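Local coordinates for D-alanyl-D-alanine carboxypeptidase (Penicillin binding protein) family protein (Francisella tularensis subsp. tularensis, PDB 6OSU) that probably removes the C-terminal D-alanine from peptidoglycan precursors as a penicillin-binding serine carboxypeptidase of the S11 family, at residues S64-M69 with T159-P164; G100-V105 with G125-I130; G286-S291 with V303-T308. All coordinates share one frame; numbering follows the deposited sequence.

Contact 1 of 3, residues S64-M69 with T159-P164; sequences SLTKIM and THFANP
The helix start that carries the SxxK motif rests here on the loop 159-164, with Thr66 and Met69 packed against the ring of Phe161. Methyl CG2 of Thr66 lies 3.5 Å from Phe161 CD1, the two side chains sliding past each other. With OG1 beside the backbone N (chi1 -56°), CG2 is left anti to that N and points at the loop, within 3.2 Å of the carbonyl O of Asn163. One turn on, Met69 meets the far part of the ring, its CB 3.8 Å from Phe161 CE2. Met147 of helix 140-154 touches both Thr66 and Met69, and Met179 of helix 176-189 packs on Phe161.

Ser64 and Lys67 of the motif, predicted as acyl-ester nucleophile and proton acceptor, sit at this helix start, where Lys67 NZ donates to Ser64 OG at 2.9 Å. The lysine also bonds Asn126 and Asp165 O. Thr66 OG1 has its main partner in Ala63 O, but a water also joins it weakly, at 3.4 Å, to the loop. This water accepts from Ala162 N at 3.1 Å, gives a weak bond to Asn163 OD1, and lies at the edge of the Phe161 ring, in its plane.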
loop_
_atom_site.group_PDB
_atom_site.type_symbol
_atom_site.label_atom_id
_atom_site.label_comp_id
_atom_site.label_asym_id
_atom_site.label_seq_id
_atom_site.Cartn_x
_atom_site.Cartn_y
_atom_site.Cartn_z
ATOM N N SER A 64 -5.676 0.501 -15.053
ATOM C CA SER A 64 -6.455 1.313 -14.121
ATOM C C SER A 64 -5.730 1.602 -12.817
ATOM O O SER A 64 -6.316 2.285 -11.970
ATOM C CB SER A 64 -7.795 0.643 -13.795
ATOM O OG SER A 64 -8.762 0.858 -14.812
ATOM N N LEU A 65 -4.500 1.111 -12.626
ATOM C CA LEU A 65 -3.719 1.557 -11.478
ATOM C C LEU A 65 -3.462 3.055 -11.550
ATOM O O LEU A 65 -3.211 3.688 -10.515
ATOM C CB LEU A 65 -2.406 0.782 -11.397
ATOM C CG LEU A 65 -2.507 -0.747 -11.403
ATOM C CD1 LEU A 65 -1.177 -1.372 -10.997
ATOM C CD2 LEU A 65 -3.636 -1.237 -10.499
ATOM N N THR A 66 -3.521 3.623 -12.763
ATOM C CA THR A 66 -3.510 5.071 -12.943
ATOM C C THR A 66 -4.520 5.753 -12.027
ATOM O O THR A 66 -4.239 6.816 -11.462
ATOM C CB THR A 66 -3.807 5.410 -14.407
ATOM O OG1 THR A 66 -2.864 4.755 -15.274
ATOM C CG2 THR A 66 -3.760 6.910 -14.639
ATOM N N LYS A 67 -5.701 5.144 -11.859
ATOM C CA LYS A 67 -6.757 5.740 -11.046
ATOM C C LYS A 67 -6.340 5.936 -9.595
ATOM O O LYS A 67 -6.961 6.739 -8.889
ATOM C CB LYS A 67 -8.021 4.878 -11.101
ATOM C CG LYS A 67 -8.719 4.854 -12.454
ATOM C CD LYS A 67 -10.070 4.164 -12.349
ATOM C CE LYS A 67 -10.840 4.221 -13.662
ATOM N NZ LYS A 67 -10.205 3.417 -14.752
ATOM N N ILE A 68 -5.311 5.225 -9.129
ATOM C CA ILE A 68 -4.837 5.443 -7.766
ATOM C C ILE A 68 -4.235 6.831 -7.631
ATOM O O ILE A 68 -4.466 7.530 -6.636
ATOM C CB ILE A 68 -3.829 4.354 -7.359
ATOM C CG1 ILE A 68 -4.482 2.973 -7.407
ATOM C CG2 ILE A 68 -3.280 4.633 -5.969
ATOM C CD1 ILE A 68 -3.515 1.847 -7.141
ATOM N N MET A 69 -3.448 7.253 -8.627
ATOM C CA MET A 69 -2.882 8.597 -8.595
ATOM C C MET A 69 -3.975 9.650 -8.687
ATOM O O MET A 69 -3.932 10.664 -7.978
ATOM C CB MET A 69 -1.871 8.781 -9.725
ATOM C CG MET A 69 -1.366 10.211 -9.841
ATOM S SD MET A 69 -0.542 10.758 -8.332
ATOM C CE MET A 69 1.083 10.039 -8.554
ATOM N N THR A 159 7.718 6.454 -13.799
ATOM C CA THR A 159 6.272 6.491 -13.961
ATOM C C THR A 159 5.902 7.681 -14.826
ATOM O O THR A 159 6.391 8.790 -14.600
ATOM C CB THR A 159 5.572 6.591 -12.600
ATOM O OG1 THR A 159 5.629 5.321 -11.945
ATOM C CG2 THR A 159 4.118 7.005 -12.761
ATOM N N HIS A 160 5.051 7.446 -15.821
ATOM C CA HIS A 160 4.529 8.530 -16.644
ATOM C C HIS A 160 3.115 8.176 -17.067
ATOM O O HIS A 160 2.902 7.155 -17.727
ATOM C CB HIS A 160 5.406 8.784 -17.869
ATOM C CG HIS A 160 4.957 9.952 -18.688
ATOM N ND1 HIS A 160 5.274 11.252 -18.362
ATOM C CD2 HIS A 160 4.186 10.018 -19.798
ATOM C CE1 HIS A 160 4.731 12.069 -19.248
ATOM N NE2 HIS A 160 4.064 11.346 -20.129
ATOM N N PHE A 161 2.159 9.020 -16.694
ATOM C CA PHE A 161 0.759 8.821 -17.036
ATOM C C PHE A 161 0.403 9.608 -18.290
ATOM O O PHE A 161 0.873 10.731 -18.487
ATOM C CB PHE A 161 -0.139 9.241 -15.873
ATOM C CG PHE A 161 0.091 8.449 -14.620
ATOM C CD1 PHE A 161 -0.268 7.111 -14.556
ATOM C CD2 PHE A 161 0.662 9.036 -13.505
ATOM C CE1 PHE A 161 -0.063 6.375 -13.405
ATOM C CE2 PHE A 161 0.870 8.309 -12.348
ATOM C CZ PHE A 161 0.505 6.974 -12.297
ATOM N N ALA A 162 -0.421 9.003 -19.145
ATOM C CA ALA A 162 -0.891 9.657 -20.358
ATOM C C ALA A 162 -2.288 10.232 -20.213
ATOM O O ALA A 162 -2.696 11.041 -21.054
ATOM C CB ALA A 162 -0.874 8.683 -21.542
ATOM N N ASN A 163 -3.014 9.838 -19.173
ATOM C CA ASN A 163 -4.390 10.269 -18.968
ATOM C C ASN A 163 -4.779 9.945 -17.531
ATOM O O ASN A 163 -4.023 9.278 -16.813
ATOM C CB ASN A 163 -5.342 9.603 -19.981
ATOM C CG ASN A 163 -5.222 8.101 -20.004
ATOM O OD1 ASN A 163 -5.076 7.462 -18.963
ATOM N ND2 ASN A 163 -5.274 7.523 -21.196
ATOM N N PRO A 164 -5.939 10.424 -17.065
ATOM C CA PRO A 164 -6.311 10.199 -15.658
ATOM C C PRO A 164 -6.909 8.834 -15.342
ATOM O O PRO A 164 -7.018 8.495 -14.151
ATOM C CB PRO A 164 -7.351 11.301 -15.385
ATOM C CG PRO A 164 -7.166 12.304 -16.482
ATOM C CD PRO A 164 -6.748 11.498 -17.666
HETATM O O HOH W 1 -2.005 6.694 -17.900
#

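Contact 2 of 3, residues G100-V105 with G125-I130; sequences GSKMYV and GNDATI. With EDO (1,2-ethanediol), chain C.
The (S/Y)xN-type motif that runs from the predicted catalytic Ser124 to Asn126 leads into helix 126-137, and the loop 100-105 wraps round the first turn of that helix. Asn126 N donates to Ser101 O at 2.7 Å in a nearly straight bond (167° at the hydrogen), tilted from the carbonyl plane. Gly125, the N-cap residue, passes close to the loop, and its CA makes a CH...O contact with the same Ser101 O. The Asn126 side chain bridges two elements: ND2 bonds Gly99 O and lies 3.5 Å from Gly100 CA, while OD1 accepts from Lys67 NZ.

Asp127 holds the next stretch of the loop. With CG set between its own backbone N and carbonyl carbon (chi1 49°), the carboxylate faces three successive loop amides. OD1 takes Met103 N on its syn lone pair at 3.3 Å, in a straight approach. OD2 receives two weak bonds, from Tyr104 N at 3.1 Å and from Val105 N. Apolar groups close in around them: Val105 CG2 is 3.5 Å from OD2, and Met103 SD touches Ala128 CB at 3.6 Å. Within the loop, Lys102 CB sits over the centre of the Tyr104 ring.

On the active-site side, near Ser124, Ser101 OG takes a weak bond from O2 of a 1,2-ethanediol, probably left from crystallisation. The buried Asp127 carboxylate is met mainly by main-chain N-H groups; Lys102 NZ, bonded to Ala96 O, stays 5.0 Å from Asp127 OD2. Those amide dipoles would be expected to favour the ionised acid.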
loop_
_atom_site.group_PDB
_atom_site.type_symbol
_atom_site.label_atom_id
_atom_site.label_comp_id
_atom_site.label_asym_id
_atom_site.label_seq_id
_atom_site.Cartn_x
_atom_site.Cartn_y
_atom_site.Cartn_z
ATOM N N GLY A 100 -15.603 2.041 -21.436
ATOM C CA GLY A 100 -15.001 1.239 -20.390
ATOM C C GLY A 100 -15.935 1.088 -19.201
ATOM O O GLY A 100 -17.154 1.248 -19.306
ATOM N N SER A 101 -15.341 0.773 -18.052
ATOM C CA SER A 101 -16.115 0.652 -16.823
ATOM C C SER A 101 -16.784 1.978 -16.495
ATOM O O SER A 101 -16.150 3.035 -16.545
ATOM C CB SER A 101 -15.215 0.219 -15.668
ATOM O OG SER A 101 -14.514 -0.967 -15.984
ATOM N N LYS A 102 -18.072 1.921 -16.169
ATOM C CA LYS A 102 -18.842 3.107 -15.832
ATOM C C LYS A 102 -19.471 2.932 -14.459
ATOM O O LYS A 102 -19.778 1.812 -14.040
ATOM C CB LYS A 102 -19.949 3.380 -16.869
ATOM C CG LYS A 102 -19.531 3.149 -18.313
ATOM C CD LYS A 102 -20.563 3.670 -19.301
ATOM C CE LYS A 102 -20.573 5.190 -19.344
ATOM N NZ LYS A 102 -21.281 5.702 -20.553
ATOM N N MET A 103 -19.642 4.046 -13.751
ATOM C CA MET A 103 -20.586 4.093 -12.644
ATOM C C MET A 103 -21.930 4.666 -13.077
ATOM O O MET A 103 -22.875 4.675 -12.277
ATOM C CB MET A 103 -20.021 4.906 -11.474
ATOM C CG MET A 103 -20.163 6.411 -11.602
ATOM S SD MET A 103 -19.699 7.250 -10.068
ATOM C CE MET A 103 -20.898 6.566 -8.928
ATOM N N TYR A 104 -22.020 5.137 -14.326
ATOM C CA TYR A 104 -23.262 5.570 -14.967
ATOM C C TYR A 104 -23.757 6.896 -14.392
ATOM O O TYR A 104 -24.897 7.014 -13.940
ATOM C CB TYR A 104 -24.333 4.478 -14.887
ATOM C CG TYR A 104 -23.889 3.214 -15.590
ATOM C CD1 TYR A 104 -24.089 3.051 -16.956
ATOM C CD2 TYR A 104 -23.237 2.200 -14.898
ATOM C CE1 TYR A 104 -23.669 1.908 -17.610
ATOM C CE2 TYR A 104 -22.810 1.053 -15.542
ATOM C CZ TYR A 104 -23.030 0.912 -16.899
ATOM O OH TYR A 104 -22.608 -0.228 -17.547
ATOM N N VAL A 105 -22.886 7.902 -14.426
ATOM C CA VAL A 105 -23.271 9.281 -14.152
ATOM C C VAL A 105 -23.767 9.914 -15.447
ATOM O O VAL A 105 -23.223 9.657 -16.529
ATOM C CB VAL A 105 -22.098 10.079 -13.550
ATOM C CG1 VAL A 105 -21.829 9.629 -12.120
ATOM C CG2 VAL A 105 -20.850 9.921 -14.402
ATOM N N GLY A 125 -14.867 3.308 -12.481
ATOM C CA GLY A 125 -15.643 4.025 -13.474
ATOM C C GLY A 125 -14.819 5.106 -14.144
ATOM O O GLY A 125 -14.285 6.000 -13.466
ATOM N N ASN A 126 -14.711 5.050 -15.471
ATOM C CA ASN A 126 -13.935 6.063 -16.177
ATOM C C ASN A 126 -14.668 7.402 -16.214
ATOM O O ASN A 126 -14.037 8.463 -16.149
ATOM C CB ASN A 126 -13.608 5.579 -17.590
ATOM C CG ASN A 126 -12.718 4.358 -17.592
ATOM O OD1 ASN A 126 -11.761 4.278 -16.823
ATOM N ND2 ASN A 126 -13.042 3.386 -18.438
ATOM N N ASP A 127 -15.999 7.374 -16.314
ATOM C CA ASP A 127 -16.757 8.623 -16.319
ATOM C C ASP A 127 -16.571 9.392 -15.014
ATOM O O ASP A 127 -16.457 10.623 -15.024
ATOM C CB ASP A 127 -18.239 8.344 -16.594
ATOM C CG ASP A 127 -18.813 7.229 -15.731
ATOM O OD1 ASP A 127 -18.079 6.663 -14.895
ATOM O OD2 ASP A 127 -20.013 6.916 -15.894
ATOM N N ALA A 128 -16.515 8.684 -13.883
ATOM C CA ALA A 128 -16.293 9.359 -12.607
ATOM C C ALA A 128 -14.882 9.924 -12.523
ATOM O O ALA A 128 -14.685 11.056 -12.065
ATOM C CB ALA A 128 -16.555 8.401 -11.446
ATOM N N THR A 129 -13.888 9.150 -12.967
ATOM C CA THR A 129 -12.509 9.626 -12.972
ATOM C C THR A 129 -12.366 10.885 -13.819
ATOM O O THR A 129 -11.720 11.856 -13.409
ATOM C CB THR A 129 -11.579 8.527 -13.490
ATOM O OG1 THR A 129 -11.806 7.325 -12.746
ATOM C CG2 THR A 129 -10.122 8.942 -13.337
ATOM N N ILE A 130 -12.971 10.885 -15.009
ATOM C CA ILE A 130 -12.865 12.037 -15.898
ATOM C C ILE A 130 -13.582 13.242 -15.301
ATOM O O ILE A 130 -13.130 14.385 -15.448
ATOM C CB ILE A 130 -13.408 11.676 -17.294
ATOM C CG1 ILE A 130 -12.490 10.653 -17.967
ATOM C CG2 ILE A 130 -13.563 12.916 -18.164
ATOM C CD1 ILE A 130 -11.018 11.002 -17.866
HETATM C C1 EDO C . -14.571 -2.809 -11.843
HETATM O O1 EDO C . -13.257 -2.670 -11.295
HETATM C C2 EDO C . -14.536 -2.827 -13.367
HETATM O O2 EDO C . -15.876 -3.000 -13.841
#

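Contact 3 of 3, residues G286-S291 with V303-T308; sequences GYCLVS and VVLGTT
Tyr287 O is gripped twice by Thr307, whose OG1 donates at 2.8 Å and whose N donates at 3.2 Å, the two reaching the oxygen from opposite faces of its carbonyl plane. They fasten one end of the antiparallel hairpin formed by strands 288-295 and 298-307, in the five-stranded sheet of the penicillin-binding domain. For the hydroxyl to reach, Thr307 OG1 sits between its backbone N and carbonyl carbon (chi1 58°). Tyr287 N answers with a straight bond to Thr307 O, and this carbonyl oxygen lies at the edge of the Tyr287 ring, in its plane, while the ring stacks with His281.

Between this pair and Leu289–Val304 the register slips by one residue, a beta bulge in which Leu305 and Gly306 face the single residue Cys288; Gly306 has positive phi. Here Gly306 N makes a weak bond to Cys288 SG at 3.6 Å. Regular pairing then resumes: Leu289 and Val304 exchange two bonds of 2.9 Å, N to O each way. On the face that looks to helix 176-189, Val290 and Val303 lie side by side, CG2 to CG2 at 3.8 Å, and further along Leu305 CD2 rests 3.8 Å from Cys288 CB.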
loop_
_atom_site.group_PDB
_atom_site.type_symbol
_atom_site.label_atom_id
_atom_site.label_comp_id
_atom_site.label_asym_id
_atom_site.label_seq_id
_atom_site.Cartn_x
_atom_site.Cartn_y
_atom_site.Cartn_z
ATOM N N GLY A 286 -1.673 -6.532 -18.931
ATOM C CA GLY A 286 -2.126 -7.741 -18.278
ATOM C C GLY A 286 -3.022 -7.413 -17.093
ATOM O O GLY A 286 -3.464 -6.280 -16.896
ATOM N N TYR A 287 -3.290 -8.441 -16.295
ATOM C CA TYR A 287 -4.084 -8.289 -15.083
ATOM C C TYR A 287 -3.168 -7.855 -13.947
ATOM O O TYR A 287 -2.202 -8.553 -13.625
ATOM C CB TYR A 287 -4.797 -9.592 -14.731
ATOM C CG TYR A 287 -5.882 -9.970 -15.706
ATOM C CD1 TYR A 287 -7.187 -9.538 -15.520
ATOM C CD2 TYR A 287 -5.603 -10.755 -16.819
ATOM C CE1 TYR A 287 -8.186 -9.878 -16.413
ATOM C CE2 TYR A 287 -6.597 -11.101 -17.720
ATOM C CZ TYR A 287 -7.887 -10.660 -17.511
ATOM O OH TYR A 287 -8.881 -11.001 -18.399
ATOM N N CYS A 288 -3.470 -6.710 -13.343
ATOM C CA CYS A 288 -2.630 -6.125 -12.309
ATOM C C CYS A 288 -3.437 -5.896 -11.042
ATOM O O CYS A 288 -4.653 -5.698 -11.087
ATOM C CB CYS A 288 -2.024 -4.799 -12.771
ATOM S SG CYS A 288 -1.176 -4.907 -14.348
ATOM N N LEU A 289 -2.743 -5.913 -9.907
ATOM C CA LEU A 289 -3.381 -5.678 -8.621
ATOM C C LEU A 289 -2.398 -4.998 -7.682
ATOM O O LEU A 289 -1.282 -5.491 -7.477
ATOM C CB LEU A 289 -3.885 -6.988 -8.005
ATOM C CG LEU A 289 -4.493 -6.925 -6.601
ATOM C CD1 LEU A 289 -5.627 -5.909 -6.535
ATOM C CD2 LEU A 289 -4.980 -8.302 -6.171
ATOM N N VAL A 290 -2.805 -3.854 -7.142
ATOM C CA VAL A 290 -2.190 -3.275 -5.957
ATOM C C VAL A 290 -3.070 -3.666 -4.781
ATOM O O VAL A 290 -4.261 -3.335 -4.754
ATOM C CB VAL A 290 -2.051 -1.749 -6.072
ATOM C CG1 VAL A 290 -1.509 -1.161 -4.776
ATOM C CG2 VAL A 290 -1.156 -1.378 -7.257
ATOM N N SER A 291 -2.508 -4.403 -3.828
ATOM C CA SER A 291 -3.280 -4.911 -2.706
ATOM C C SER A 291 -2.537 -4.648 -1.405
ATOM O O SER A 291 -1.311 -4.501 -1.380
ATOM C CB SER A 291 -3.563 -6.409 -2.852
ATOM O OG SER A 291 -2.357 -7.150 -2.823
ATOM N N VAL A 303 2.172 -5.393 -5.033
ATOM C CA VAL A 303 1.818 -5.041 -6.400
ATOM C C VAL A 303 2.205 -6.211 -7.291
ATOM O O VAL A 303 3.338 -6.697 -7.222
ATOM C CB VAL A 303 2.521 -3.753 -6.862
ATOM C CG1 VAL A 303 2.119 -3.425 -8.285
ATOM C CG2 VAL A 303 2.187 -2.602 -5.926
ATOM N N VAL A 304 1.259 -6.675 -8.104
ATOM C CA VAL A 304 1.499 -7.721 -9.089
ATOM C C VAL A 304 1.089 -7.175 -10.448
ATOM O O VAL A 304 -0.004 -6.615 -10.589
ATOM C CB VAL A 304 0.727 -9.013 -8.757
ATOM C CG1 VAL A 304 0.825 -9.991 -9.899
ATOM C CG2 VAL A 304 1.267 -9.648 -7.489
ATOM N N LEU A 305 1.962 -7.328 -11.440
ATOM C CA LEU A 305 1.749 -6.760 -12.762
ATOM C C LEU A 305 1.891 -7.834 -13.828
ATOM O O LEU A 305 2.815 -8.653 -13.782
ATOM C CB LEU A 305 2.745 -5.626 -13.045
ATOM C CG LEU A 305 2.844 -4.493 -12.017
ATOM C CD1 LEU A 305 4.006 -3.573 -12.353
ATOM C CD2 LEU A 305 1.539 -3.706 -11.924
ATOM N N GLY A 306 0.964 -7.831 -14.782
ATOM C CA GLY A 306 1.133 -8.605 -15.995
ATOM C C GLY A 306 0.743 -10.063 -15.940
ATOM O O GLY A 306 1.181 -10.832 -16.801
ATOM N N THR A 307 -0.064 -10.479 -14.967
ATOM C CA THR A 307 -0.526 -11.860 -14.966
ATOM C C THR A 307 -1.462 -12.105 -16.146
ATOM O O THR A 307 -2.078 -11.185 -16.689
ATOM C CB THR A 307 -1.242 -12.206 -13.661
ATOM O OG1 THR A 307 -2.351 -11.316 -13.470
ATOM C CG2 THR A 307 -0.281 -12.099 -12.490
ATOM N N THR A 308 -1.568 -13.372 -16.537
ATOM C CA THR A 308 -2.327 -13.761 -17.716
ATOM C C THR A 308 -3.798 -14.030 -17.423
ATOM O O THR A 308 -4.542 -14.387 -18.344
ATOM C CB THR A 308 -1.693 -14.998 -18.357
ATOM O OG1 THR A 308 -1.653 -16.067 -17.403
ATOM C CG2 THR A 308 -0.277 -14.681 -18.816
#

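Contacts 1 and 2 meet in the predicted active site: the hydrogen bond from Lys67 NZ of contact 1 to Asn126 OD1 of contact 2 is 2.7 Å long, and the Lys67 side chain is also about 3 Å from that of Ser124 at the nearest atoms. Pro164 O of contact 1 also packs against Thr129 CG2 of contact 2 at 3.2 Å. Contact 3 approaches the same helix start from the sheet: Leu65 CD1 reaches Val290 CG2 and Leu305 CD2, each at 3.7 Å. Contacts 2 and 3 do not touch (nearest atoms about 11 Å apart), whereas contact 1 touches both. Lys278, the predicted substrate-binding residue on strand 274-282, touches Ser64 and Lys67.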